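Local coordinates for MSM0271 protein (Mycobacterium smegmatis, PDB 5SUH) that forms trimeric, double-ringed tiles that build the protein shell of a bacterial microcompartment and probably help control transport across it, at residues Glu40-Gln45 and Glu65-Val70. Sequence-based numbering, arbitrary orientation.
Sequences EDLQRQ and EHALIV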
ATOM      1  N   GLU A  40      -8.747  -4.307 -31.998  1.00 57.89           N
ATOM      2  CA  GLU A  40      -9.247  -3.211 -32.813  1.00 55.08           C
ATOM      3  C   GLU A  40     -10.544  -2.636 -32.211  1.00 60.60           C
ATOM      4  O   GLU A  40     -11.345  -3.369 -31.617  1.00 59.35           O
ATOM      5  CB  GLU A  40      -9.428  -3.730 -34.251  1.00 54.04           C
ATOM      6  CG  GLU A  40     -10.082  -2.794 -35.268  1.00 82.54           C
ATOM      7  CD  GLU A  40     -10.274  -3.457 -36.650  1.00 88.03           C
ATOM      8  OE1 GLU A  40      -9.771  -4.583 -36.855  1.00 87.20           O
ATOM      9  OE2 GLU A  40     -10.940  -2.857 -37.523  1.00 88.98           O
ATOM     10  N   ASP A  41     -10.692  -1.309 -32.291  1.00 57.13           N
ATOM     11  CA  ASP A  41     -11.871  -0.583 -31.791  1.00 49.63           C
ATOM     12  C   ASP A  41     -12.218  -0.841 -30.293  1.00 57.10           C
ATOM     13  O   ASP A  41     -13.121  -1.625 -30.003  1.00 59.08           O
ATOM     14  CB  ASP A  41     -13.088  -0.909 -32.681  1.00 55.38           C
ATOM     15  CG  ASP A  41     -14.315  -0.047 -32.347  1.00 75.87           C
ATOM     16  OD1 ASP A  41     -14.138   1.132 -31.971  1.00 74.82           O
ATOM     17  OD2 ASP A  41     -15.460  -0.555 -32.422  1.00 83.40           O
ATOM     18  N   LEU A  42     -11.537  -0.176 -29.353  1.00 55.32           N
ATOM     19  CA  LEU A  42     -11.784  -0.403 -27.905  1.00 61.90           C
ATOM     20  C   LEU A  42     -13.185   0.016 -27.417  1.00 59.42           C
ATOM     21  O   LEU A  42     -13.635   1.131 -27.678  1.00 57.20           O
ATOM     22  CB  LEU A  42     -10.723   0.315 -27.050  1.00 51.23           C
ATOM     23  CG  LEU A  42      -9.305  -0.264 -27.169  1.00 49.98           C
ATOM     24  CD1 LEU A  42      -8.319   0.615 -26.448  1.00 40.08           C
ATOM     25  CD2 LEU A  42      -9.238  -1.690 -26.633  1.00 44.73           C
ATOM     26  N   GLN A  43     -13.867  -0.878 -26.698  1.00 51.88           N
ATOM     27  CA  GLN A  43     -15.173  -0.540 -26.126  1.00 51.34           C
ATOM     28  C   GLN A  43     -15.003   0.299 -24.834  1.00 47.24           C
ATOM     29  O   GLN A  43     -13.971   0.221 -24.181  1.00 45.55           O
ATOM     30  CB  GLN A  43     -15.997  -1.819 -25.878  1.00 47.22           C
ATOM     31  CG  GLN A  43     -16.147  -2.704 -27.084  1.00 49.21           C
ATOM     32  CD  GLN A  43     -16.825  -2.005 -28.265  1.00 48.96           C
ATOM     33  OE1 GLN A  43     -18.016  -1.709 -28.233  1.00 60.05           O
ATOM     34  NE2 GLN A  43     -16.056  -1.745 -29.316  1.00 54.83           N
ATOM     35  N   ARG A  44     -16.004   1.094 -24.455  1.00 53.95           N
ATOM     36  CA  ARG A  44     -15.737   2.124 -23.434  1.00 65.94           C
ATOM     37  C   ARG A  44     -15.491   1.610 -22.004  1.00 69.78           C
ATOM     38  O   ARG A  44     -14.671   2.186 -21.290  1.00 72.83           O
ATOM     39  CB  ARG A  44     -16.860   3.161 -23.437  1.00 59.58           C
ATOM     40  CG  ARG A  44     -18.137   2.723 -22.800  1.00 60.87           C
ATOM     41  CD  ARG A  44     -19.120   3.875 -22.795  1.00 65.31           C
ATOM     42  NE  ARG A  44     -20.346   3.529 -22.084  1.00 77.67           N
ATOM     43  CZ  ARG A  44     -21.403   4.327 -21.981  1.00 81.91           C
ATOM     44  NH1 ARG A  44     -21.396   5.533 -22.548  1.00 66.96           N
ATOM     45  NH2 ARG A  44     -22.464   3.914 -21.303  1.00 87.92           N
ATOM     46  N   GLN A  45     -16.143   0.523 -21.588  1.00 67.37           N
ATOM     47  CA  GLN A  45     -15.874  -0.024 -20.254  1.00 62.04           C
ATOM     48  C   GLN A  45     -14.492  -0.603 -20.166  1.00 56.25           C
ATOM     49  O   GLN A  45     -13.808  -0.500 -19.140  1.00 57.45           O
ATOM     50  CB  GLN A  45     -16.845  -1.119 -19.885  1.00 53.84           C
ATOM     51  CG  GLN A  45     -18.093  -0.671 -19.288  1.00 65.03           C
ATOM     52  CD  GLN A  45     -18.823  -1.818 -18.648  1.00 69.26           C
ATOM     53  OE1 GLN A  45     -18.520  -2.209 -17.513  1.00 63.69           O
ATOM     54  NE2 GLN A  45     -19.798  -2.366 -19.367  1.00 79.76           N
ATOM     55  N   GLU A  65     -10.308   3.920 -29.973  1.00 52.13           N
ATOM     56  CA  GLU A  65      -8.884   3.822 -30.317  1.00 52.02           C
ATOM     57  C   GLU A  65      -8.468   2.347 -30.537  1.00 55.21           C
ATOM     58  O   GLU A  65      -9.288   1.442 -30.352  1.00 53.23           O
ATOM     59  CB  GLU A  65      -8.021   4.494 -29.219  1.00 48.73           C
ATOM     60  CG  GLU A  65      -8.155   6.028 -29.207  1.00 57.51           C
ATOM     61  CD  GLU A  65      -7.221   6.764 -28.237  1.00 59.53           C
ATOM     62  OE1 GLU A  65      -6.785   6.192 -27.224  1.00 58.72           O
ATOM     63  OE2 GLU A  65      -6.898   7.937 -28.517  1.00 66.15           O
ATOM     64  N   HIS A  66      -7.232   2.106 -30.976  1.00 44.44           N
ATOM     65  CA  HIS A  66      -6.783   0.735 -31.256  1.00 46.15           C
ATOM     66  C   HIS A  66      -5.510   0.361 -30.466  1.00 44.34           C
ATOM     67  O   HIS A  66      -4.646   1.206 -30.225  1.00 42.92           O
ATOM     68  CB  HIS A  66      -6.559   0.529 -32.763  1.00 50.72           C
ATOM     69  CG  HIS A  66      -7.667   1.058 -33.624  1.00 65.82           C
ATOM     70  ND1 HIS A  66      -8.819   0.346 -33.881  1.00 73.33           N
ATOM     71  CD2 HIS A  66      -7.786   2.218 -34.317  1.00 61.19           C
ATOM     72  CE1 HIS A  66      -9.612   1.050 -34.673  1.00 56.51           C
ATOM     73  NE2 HIS A  66      -9.004   2.189 -34.953  1.00 57.21           N
ATOM     74  N   ALA A  67      -5.385  -0.911 -30.084  1.00 47.18           N
ATOM     75  CA  ALA A  67      -4.261  -1.343 -29.245  1.00 50.78           C
ATOM     76  C   ALA A  67      -3.468  -2.544 -29.766  1.00 56.95           C
ATOM     77  O   ALA A  67      -4.000  -3.414 -30.477  1.00 56.10           O
ATOM     78  CB  ALA A  67      -4.762  -1.658 -27.846  1.00 43.30           C
ATOM     79  N   LEU A  68      -2.182  -2.569 -29.416  1.00 48.15           N
ATOM     80  CA  LEU A  68      -1.352  -3.749 -29.624  1.00 47.43           C
ATOM     81  C   LEU A  68      -0.950  -4.311 -28.268  1.00 52.33           C
ATOM     82  O   LEU A  68      -0.422  -3.564 -27.432  1.00 49.83           O
ATOM     83  CB  LEU A  68      -0.100  -3.417 -30.435  1.00 48.69           C
ATOM     84  CG  LEU A  68       0.820  -4.631 -30.594  1.00 56.20           C
ATOM     85  CD1 LEU A  68       0.212  -5.651 -31.578  1.00 42.43           C
ATOM     86  CD2 LEU A  68       2.204  -4.216 -31.021  1.00 52.20           C
ATOM     87  N   ILE A  69      -1.201  -5.602 -28.035  1.00 51.92           N
ATOM     88  CA  ILE A  69      -0.830  -6.228 -26.759  1.00 43.64           C
ATOM     89  C   ILE A  69       0.213  -7.317 -26.986  1.00 56.67           C
ATOM     90  O   ILE A  69       0.064  -8.154 -27.887  1.00 56.41           O
ATOM     91  CB  ILE A  69      -2.026  -6.852 -26.021  1.00 53.26           C
ATOM     92  CG1 ILE A  69      -2.731  -7.921 -26.892  1.00 72.58           C
ATOM     93  CG2 ILE A  69      -2.990  -5.768 -25.582  1.00 42.83           C
ATOM     94  CD1 ILE A  69      -3.799  -8.762 -26.157  1.00 62.41           C
ATOM     95  N   VAL A  70       1.293  -7.286 -26.202  1.00 57.81           N
ATOM     96  CA  VAL A  70       2.367  -8.266 -26.355  1.00 45.79           C
ATOM     97  C   VAL A  70       2.823  -8.825 -24.998  1.00 51.12           C
ATOM     98  O   VAL A  70       3.111  -8.059 -24.052  1.00 54.24           O
ATOM     99  CB  VAL A  70       3.590  -7.649 -27.092  1.00 52.25           C
ATOM    100  CG1 VAL A  70       4.707  -8.671 -27.239  1.00 44.94           C
ATOM    101  CG2 VAL A  70       3.189  -7.048 -28.453  1.00 42.99           C
TER
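In the first of two circularly permuted BMC domains, the link from strand 32-39 to helix 44-49 stays attached to the start of the neighbouring antiparallel strand 66-73, where His66 receives the backbone of Asp41. Asp41 N donates to His66 ND1 at 3.0 Å, nearly straight at 167°, although the donor is tilted 28° from the ring plane. His66 CG sits beside its own backbone N (chi1 -46°), which brings the imidazole close to the link. Glu40 runs alongside the ring, its CG 3.7 Å from His66 ND1, and its extended chain carries the carboxylate past the imidazole. One residue on, Leu42 N donates to Glu65 O at 2.9 Å, and Leu42 CG rests 3.6 Å from that same oxygen. Leu42 CD1 approaches Ala67 CB loosely, at 4.4 Å. Within the link, Gln43, the N-cap residue of helix 44-49, turns its NE2 back to Asp41 O, 3.0 Å away and above the carbonyl plane. Gln43 N in turn meets Asn187 OD1 on helix 182-192 of the second domain. Accepting the Asp41 N-H requires a lone pair on ND1, so the single N-H proton of a neutral imidazole would be expected at NE2.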